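Local atomic coordinates of protein DOA1 (Saccharomyces cerevisiae, PDB entry 3ODT), a protein that probably binds ubiquitin through its WD40 beta-propeller domain and helps regulate the turnover of F-box proteins. Residues Val25-Ser30 with Val65-Glu70; Cys230-Pro235 with Trp270-Met275. All coordinates share one frame; numbering follows the deposited sequence. Where two conformers were deposited one is given.

Contact 1. Residues Val25-Ser30 with Val65-Glu70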
ATOM      1  N   VAL A  25      -0.717  -6.637   3.578  1.00  5.90           N
ATOM      2  CA  VAL A  25      -2.071  -6.621   3.074  1.00  6.89           C
ATOM      3  C   VAL A  25      -2.959  -7.498   3.948  1.00  5.92           C
ATOM      4  O   VAL A  25      -2.555  -8.586   4.382  1.00  7.78           O
ATOM      5  CB  VAL A  25      -2.121  -7.049   1.558  1.00  9.23           C
ATOM      6  CG1 VAL A  25      -1.668  -8.502   1.347  1.00 10.82           C
ATOM      7  CG2 VAL A  25      -3.493  -6.830   0.959  1.00 12.31           C
ATOM      8  N   ALA A  26      -4.187  -7.041   4.181  1.00  7.06           N
ATOM      9  CA  ALA A  26      -5.217  -7.846   4.781  1.00  8.12           C
ATOM     10  C   ALA A  26      -5.780  -8.822   3.748  1.00  8.31           C
ATOM     11  O   ALA A  26      -6.100  -8.449   2.599  1.00 16.34           O
ATOM     12  CB  ALA A  26      -6.333  -6.960   5.287  1.00 14.05           C
ATOM     13  N   VAL A  27      -5.906 -10.069   4.148  1.00  7.50           N
ATOM     14  CA  VAL A  27      -6.559 -11.051   3.314  1.00  9.89           C
ATOM     15  C   VAL A  27      -7.985 -11.213   3.843  1.00  9.26           C
ATOM     16  O   VAL A  27      -8.966 -11.098   3.102  1.00 11.99           O
ATOM     17  CB  VAL A  27      -5.791 -12.358   3.336  1.00  8.60           C
ATOM     18  CG1 VAL A  27      -6.609 -13.472   2.706  1.00 11.61           C
ATOM     19  CG2 VAL A  27      -4.451 -12.174   2.614  1.00 13.32           C
ATOM     20  N   ASP A  28      -8.093 -11.525   5.128  1.00  7.58           N
ATOM     21  CA  ASP A  28      -9.366 -11.435   5.839  1.00  7.39           C
ATOM     22  C   ASP A  28      -9.076 -11.155   7.311  1.00  7.39           C
ATOM     23  O   ASP A  28      -7.916 -10.937   7.665  1.00  8.09           O
ATOM     24  CB  ASP A  28     -10.257 -12.651   5.609  1.00  9.70           C
ATOM     25  CG  ASP A  28      -9.663 -13.950   6.119  1.00 12.91           C
ATOM     26  OD1 ASP A  28      -9.055 -13.994   7.200  1.00 11.52           O
ATOM     27  OD2 ASP A  28      -9.850 -14.977   5.432  1.00 14.35           O
ATOM     28  N   ASP A  29     -10.087 -11.154   8.175  1.00  6.92           N
ATOM     29  CA  ASP A  29      -9.849 -10.811   9.566  1.00  7.00           C
ATOM     30  C   ASP A  29      -8.961 -11.827  10.307  1.00  8.36           C
ATOM     31  O   ASP A  29      -8.514 -11.567  11.420  1.00 10.89           O
ATOM     32  CB  ASP A  29     -11.157 -10.694  10.311  1.00  8.84           C
ATOM     33  CG  ASP A  29     -11.990  -9.529   9.867  1.00  8.12           C
ATOM     34  OD1 ASP A  29     -11.527  -8.615   9.141  1.00 10.03           O
ATOM     35  OD2 ASP A  29     -13.177  -9.534  10.243  1.00  9.13           O
ATOM     36  N   SER A  30      -8.722 -12.979   9.697  1.00  8.45           N
ATOM     37  CA  SER A  30      -7.863 -14.001  10.290  1.00  7.06           C
ATOM     38  C   SER A  30      -6.592 -14.287   9.476  1.00  6.30           C
ATOM     39  O   SER A  30      -5.857 -15.225   9.784  1.00  8.73           O
ATOM     40  CB  SER A  30      -8.615 -15.324  10.500  1.00  9.64           C
ATOM     41  OG  SER A  30      -8.942 -15.952   9.255  1.00 14.78           O
ATOM     42  N   VAL A  65       2.837  -5.841  -2.453  1.00  6.42           N
ATOM     43  CA  VAL A  65       1.930  -6.980  -2.371  1.00  8.39           C
ATOM     44  C   VAL A  65       0.498  -6.459  -2.463  1.00  8.17           C
ATOM     45  O   VAL A  65       0.204  -5.313  -2.064  1.00  9.15           O
ATOM     46  CB  VAL A  65       2.123  -7.763  -1.023  1.00  5.79           C
ATOM     47  CG1 VAL A  65       1.629  -6.941   0.172  1.00  8.65           C
ATOM     48  CG2 VAL A  65       1.481  -9.149  -1.047  1.00  6.97           C
ATOM     49  N   CYS A  66      -0.380  -7.301  -3.010  1.00  6.27           N
ATOM     50  CA  CYS A  66      -1.820  -7.086  -2.936  1.00  9.21           C
ATOM     51  C   CYS A  66      -2.498  -8.444  -2.999  1.00  6.41           C
ATOM     52  O   CYS A  66      -1.832  -9.482  -3.136  1.00  7.85           O
ATOM     53  CB  CYS A  66      -2.328  -6.138  -4.023  1.00  9.11           C
ATOM     54  SG  CYS A  66      -2.277  -6.796  -5.699  1.00  9.39           S
ATOM     55  N   TYR A  67      -3.820  -8.430  -2.906  1.00  8.06           N
ATOM     56  CA  TYR A  67      -4.576  -9.663  -2.799  1.00  8.39           C
ATOM     57  C   TYR A  67      -5.736  -9.631  -3.796  1.00  7.44           C
ATOM     58  O   TYR A  67      -6.559  -8.714  -3.775  1.00  9.04           O
ATOM     59  CB  TYR A  67      -5.098  -9.858  -1.377  1.00  9.12           C
ATOM     60  CG  TYR A  67      -5.963 -11.097  -1.210  1.00  7.68           C
ATOM     61  CD1 TYR A  67      -5.463 -12.360  -1.511  1.00  8.15           C
ATOM     62  CD2 TYR A  67      -7.272 -11.008  -0.732  1.00 10.35           C
ATOM     63  CE1 TYR A  67      -6.224 -13.474  -1.369  1.00  9.58           C
ATOM     64  CE2 TYR A  67      -8.040 -12.134  -0.582  1.00 11.67           C
ATOM     65  CZ  TYR A  67      -7.513 -13.373  -0.919  1.00  9.17           C
ATOM     66  OH  TYR A  67      -8.256 -14.531  -0.792  1.00 12.80           O
ATOM     67  N   ASP A  68      -5.733 -10.612  -4.699  1.00  8.08           N
ATOM     68  CA  ASP A  68      -6.812 -10.837  -5.647  1.00  9.47           C
ATOM     69  C   ASP A  68      -7.774 -11.784  -4.935  1.00  9.95           C
ATOM     70  O   ASP A  68      -7.519 -12.980  -4.756  1.00  9.56           O
ATOM     71  CB  ASP A  68      -6.285 -11.438  -6.953  1.00 13.31           C
ATOM     72  CG  ASP A  68      -7.399 -11.857  -7.929  1.00 14.71           C
ATOM     73  OD1 ASP A  68      -8.561 -12.125  -7.505  1.00 14.71           O
ATOM     74  OD2 ASP A  68      -7.097 -11.956  -9.150  1.00 17.90           O
ATOM     75  N   SER A  69      -8.887 -11.209  -4.496  1.00 11.50           N
ATOM     76  CA  SER A  69      -9.846 -11.892  -3.651  1.00 13.95           C
ATOM     77  C   SER A  69     -10.761 -12.874  -4.407  1.00 16.66           C
ATOM     78  O   SER A  69     -11.469 -13.678  -3.786  1.00 17.09           O
ATOM     79  CB  SER A  69     -10.696 -10.845  -2.929  1.00 17.06           C
ATOM     80  OG  SER A  69     -11.227  -9.879  -3.841  1.00 23.25           O
ATOM     81  N   GLU A  70     -10.784 -12.833  -5.728  1.00 13.72           N
ATOM     82  CA  GLU A  70     -11.580 -13.854  -6.432  1.00 12.83           C
ATOM     83  C   GLU A  70     -10.727 -15.095  -6.763  1.00 11.42           C
ATOM     84  O   GLU A  70     -11.132 -16.232  -6.484  1.00 16.88           O
ATOM     85  CB  GLU A  70     -12.303 -13.274  -7.667  1.00 15.47           C
ATOM     86  CG  GLU A  70     -13.509 -12.384  -7.263  1.00 15.05           C
ATOM     87  CD  GLU A  70     -14.410 -11.964  -8.410  1.00 13.15           C
ATOM     88  OE1 GLU A  70     -14.145 -12.350  -9.579  1.00 13.68           O
ATOM     89  OE2 GLU A  70     -15.405 -11.230  -8.131  1.00 13.72           O
TER
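Y67 carries its ring across to V27, and two residues earlier in each strand V25 meets V65; together these four side chains join strands 21-26 and 62-68, the innermost strands of two successive propeller blades. The tyrosine can be traced outward. Its CB rests 4.1 Å from CG2 of V25, the branch that also lies beside the backbone of C66. With CG anti to the backbone N (chi1 177°) the ring is carried on past V25 to V27. There Y67 CD2 comes within 4.1 Å of V27 CA, CE2 lies near both the carbonyl oxygen and CG1 of V27, and Y67 CZ makes the closest approach, 3.7 Å from V27 CG1. At the tip, Y67 OH is still 4.0 Å from V27 CG1. V27 CG1 thus stands over one face of the Y67 ring, 4.0 Å from its centroid and 21° off the normal, a CH-pi contact displaced toward the phenolic rim. S69 N lies above the opposite face, so the ring is bracketed by a methyl from the neighbouring blade and by its own chain. Replacing Y67 with an alanine would probably leave V27 CG1 without its aromatic partner and open a gap between the two blades here. Earlier along the two strands, V25 CG1 packs against V65 CG1 at 3.8 Å, methyl against methyl. L74, from strand 73-78, touches both V27 and Y67 and extends this apolar patch. Each segment also holds an Asx turn: D28 OD1 takes S30 N and S30 OG, and D68 OD1 takes E70 N and K71 N. Between these segments the contact is therefore apolar and aromatic, with D23 OD2 accepting from V65 N as a polar tie beside it.

Contact 2. Residues Cys230-Pro235 with Trp270-Met275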
ATOM      1  N   CYS A 230       3.006   5.718   3.259  1.00  6.31           N
ATOM      2  CA  CYS A 230       1.818   4.925   2.974  1.00  7.04           C
ATOM      3  C   CYS A 230       0.647   5.575   3.665  1.00  7.11           C
ATOM      4  O   CYS A 230       0.823   6.138   4.749  1.00  7.29           O
ATOM      5  CB  CYS A 230       2.004   3.492   3.504  1.00  8.28           C
ATOM      6  SG  CYS A 230       0.672   2.355   3.008  1.00  7.76           S
ATOM      7  N   ILE A 231      -0.520   5.553   3.009  1.00  6.87           N
ATOM      8  CA  ILE A 231      -1.789   5.957   3.579  1.00  8.44           C
ATOM      9  C   ILE A 231      -2.860   4.961   3.149  1.00  6.19           C
ATOM     10  O   ILE A 231      -2.808   4.400   2.058  1.00  7.73           O
ATOM     11  CB  ILE A 231      -2.229   7.357   3.118  1.00  6.88           C
ATOM     12  CG1 ILE A 231      -2.076   7.507   1.609  1.00  9.36           C
ATOM     13  CG2 ILE A 231      -1.433   8.418   3.834  1.00  8.02           C
ATOM     14  CD1 ILE A 231      -2.530   8.822   1.039  1.00  8.75           C
ATOM     15  N   LYS A 232      -3.831   4.758   4.030  1.00  6.79           N
ATOM     16  CA  LYS A 232      -4.994   3.914   3.791  1.00  6.15           C
ATOM     17  C   LYS A 232      -6.198   4.533   4.472  1.00  7.15           C
ATOM     18  O   LYS A 232      -6.062   5.281   5.421  1.00  8.77           O
ATOM     19  CB  LYS A 232      -4.809   2.491   4.327  1.00 10.27           C
ATOM     20  CG  LYS A 232      -3.721   1.682   3.639  1.00 11.66           C
ATOM     21  CD  LYS A 232      -4.116   1.265   2.232  1.00  9.09           C
ATOM     22  CE  LYS A 232      -2.876   0.889   1.435  1.00 10.92           C
ATOM     23  NZ  LYS A 232      -2.213  -0.378   1.916  1.00 12.68           N
ATOM     24  N   LEU A 233      -7.373   4.217   3.965  1.00  7.34           N
ATOM     25  CA  LEU A 233      -8.629   4.575   4.616  1.00  6.28           C
ATOM     26  C   LEU A 233      -9.170   3.408   5.431  1.00  8.45           C
ATOM     27  O   LEU A 233      -9.297   2.290   4.946  1.00 11.77           O
ATOM     28  CB  LEU A 233      -9.683   5.010   3.582  1.00  9.45           C
ATOM     29  CG  LEU A 233      -9.258   6.182   2.703  1.00 12.10           C
ATOM     30  CD1 LEU A 233     -10.248   6.440   1.569  1.00 21.53           C
ATOM     31  CD2 LEU A 233      -9.060   7.433   3.579  1.00 13.83           C
ATOM     32  N   LEU A 234      -9.482   3.688   6.692  1.00  6.97           N
ATOM     33  CA  LEU A 234     -10.158   2.757   7.567  1.00  8.73           C
ATOM     34  C   LEU A 234     -11.624   2.611   7.193  1.00 10.00           C
ATOM     35  O   LEU A 234     -12.201   3.446   6.498  1.00 11.25           O
ATOM     36  CB  LEU A 234     -10.027   3.267   9.006  1.00 10.19           C
ATOM     37  CG  LEU A 234      -8.617   3.126   9.565  1.00 14.02           C
ATOM     38  CD1 LEU A 234      -8.426   4.026  10.771  1.00 13.17           C
ATOM     39  CD2 LEU A 234      -8.325   1.670   9.919  1.00 24.79           C
ATOM     40  N   PRO A 235     -12.240   1.535   7.665  1.00  9.99           N
ATOM     41  CA  PRO A 235     -13.668   1.327   7.412  1.00  9.72           C
ATOM     42  C   PRO A 235     -14.552   2.525   7.760  1.00 10.70           C
ATOM     43  O   PRO A 235     -15.551   2.742   7.054  1.00 16.03           O
ATOM     44  CB  PRO A 235     -14.018   0.130   8.307  1.00 13.08           C
ATOM     45  CG  PRO A 235     -12.727  -0.647   8.406  1.00 13.09           C
ATOM     46  CD  PRO A 235     -11.611   0.383   8.342  1.00 11.56           C
ATOM     47  N   TRP A 270       7.163   1.257   6.799  1.00  5.29           N
ATOM     48  CA  TRP A 270       6.990   1.227   5.357  1.00  5.12           C
ATOM     49  C   TRP A 270       5.558   1.134   4.855  1.00  5.18           C
ATOM     50  O   TRP A 270       5.251   1.615   3.766  1.00  7.52           O
ATOM     51  CB  TRP A 270       7.794   0.080   4.746  1.00  7.63           C
ATOM     52  CG  TRP A 270       9.239   0.222   4.945  1.00  7.76           C
ATOM     53  CD1 TRP A 270      10.052  -0.572   5.692  1.00  7.04           C
ATOM     54  CD2 TRP A 270      10.064   1.245   4.386  1.00  9.00           C
ATOM     55  NE1 TRP A 270      11.346  -0.102   5.638  1.00  7.29           N
ATOM     56  CE2 TRP A 270      11.376   1.015   4.844  1.00  7.29           C
ATOM     57  CE3 TRP A 270       9.814   2.341   3.563  1.00 10.81           C
ATOM     58  CZ2 TRP A 270      12.440   1.832   4.494  1.00  8.34           C
ATOM     59  CZ3 TRP A 270      10.883   3.154   3.197  1.00  8.88           C
ATOM     60  CH2 TRP A 270      12.172   2.910   3.691  1.00  9.66           C
ATOM     61  N   SER A 271       4.724   0.425   5.605  1.00  5.82           N
ATOM     62  CA  SER A 271       3.421   0.062   5.071  1.00  7.04           C
ATOM     63  C   SER A 271       2.392  -0.166   6.169  1.00  6.20           C
ATOM     64  O   SER A 271       2.704  -0.652   7.267  1.00  6.79           O
ATOM     65  CB  SER A 271       3.577  -1.231   4.256  1.00  7.83           C
ATOM     66  OG  SER A 271       2.336  -1.616   3.662  1.00  8.43           O
ATOM     67  N   VAL A 272       1.174   0.251   5.868  1.00  5.52           N
ATOM     68  CA  VAL A 272      -0.008  -0.090   6.653  1.00  5.43           C
ATOM     69  C   VAL A 272      -1.113  -0.595   5.748  1.00  6.81           C
ATOM     70  O   VAL A 272      -1.178  -0.258   4.544  1.00  7.46           O
ATOM     71  CB  VAL A 272      -0.557   1.122   7.439  1.00  6.84           C
ATOM     72  CG1 VAL A 272       0.394   1.487   8.581  1.00 10.05           C
ATOM     73  CG2 VAL A 272      -0.725   2.341   6.512  1.00 10.59           C
ATOM     74  N   ASP A 273      -1.965  -1.432   6.324  1.00  6.98           N
ATOM     75  CA  ASP A 273      -3.218  -1.808   5.685  1.00  6.01           C
ATOM     76  C   ASP A 273      -4.237  -2.018   6.789  1.00  7.51           C
ATOM     77  O   ASP A 273      -3.878  -2.136   7.951  1.00 13.39           O
ATOM     78  CB  ASP A 273      -3.058  -3.058   4.823  1.00  8.01           C
ATOM     79  CG  ASP A 273      -4.150  -3.184   3.744  1.00  9.95           C
ATOM     80  OD1 ASP A 273      -4.533  -2.155   3.197  1.00 23.63           O
ATOM     81  OD2 ASP A 273      -4.595  -4.284   3.432  1.00 10.87           O
ATOM     82  N   CYS A 274      -5.503  -2.026   6.378  0.54  8.06           N
ATOM     83  CA  CYS A 274      -6.656  -2.092   7.279  0.54  9.43           C
ATOM     84  C   CYS A 274      -7.509  -3.354   7.044  0.54 11.74           C
ATOM     85  O   CYS A 274      -7.989  -3.604   5.933  0.54 14.83           O
ATOM     86  CB  CYS A 274      -7.539  -0.837   7.096  0.54 13.11           C
ATOM     87  SG  CYS A 274      -6.668   0.767   7.399  0.54 10.71           S
HETATM   88  N   MSE A 275      -7.676  -4.153   8.094  0.54  9.77           N
HETATM   89  CA  MSE A 275      -8.661  -5.217   8.099  0.54  8.76           C
HETATM   90  C   MSE A 275     -10.062  -4.648   8.020  0.54  9.67           C
HETATM   91  O   MSE A 275     -10.302  -3.480   8.367  0.54  6.57           O
HETATM   92  CB  MSE A 275      -8.560  -6.043   9.378  0.54 10.14           C
HETATM   93  CG  MSE A 275      -7.909  -7.377   9.208  0.54 30.01           C
HETATM   94 SE   MSE A 275      -7.477  -8.078  10.948  0.54 15.61          SE
HETATM   95  CE  MSE A 275      -5.702  -7.331  10.952  0.54  6.41           C
TER
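W270 O packs against C230 CB at 3.8 Å, while the indole leaves the contact to stack on Y229 and bond D20, a calcium ligand. S271 brings its CA against the same CB; its hydroxyl is engaged by D23 and V24 of the next blade. V272 uses its N-H, its carbonyl oxygen and CG2. V272 N points its hydrogen almost straight (178°) at C230 SG in a long bond of 3.6 Å, and CG2 packs on that sulfur. K232 NZ reaches V272 O at 2.8 Å, in the carbonyl plane. The lysine chain, bent at chi2 and chi4, also brings K232 NZ to D273 OD1 at 3.2 Å, from above the carboxylate plane, in a salt bridge; D273 OD2 is taken by A26 N of the next blade. C274, modelled in two conformers, turns its side chain toward L234, though the very short approach of its sulfur is doubtful. Last, the carbonyl oxygen of selenomethionine M275 lies 3.7 Å from P235 CG. Segments 230-233 and 270-274 run parallel within 5°, their axes 6.3 Å apart at closest approach. Side chains of strand 228-233 reach the V272 N-H and carbonyl oxygen, in place of backbone-to-backbone bonds between the strands.

Both contacts apply one rule of the seven-bladed propeller: innermost strands of successive blades meet through side chains, which pack together or reach the neighbour's backbone. Contact 2 lies deeper, its centre about 7 Å from the centre of the chain, that of contact 1 about 12 Å, and buries more surface, 402 against 247 Å². Both are partly buried, yet their chemistry differs: contact 1 is apolar and aromatic, contact 2 adds a salt bridge and sulfur. Strand 269-274 is the neighbour of strand 21-26, so the two contacts adjoin; D273 OD2 probably accepts from A26 N at 2.9 Å. D23 likewise joins them, bonding S271 OG with one carboxylate oxygen and V65 N with the other.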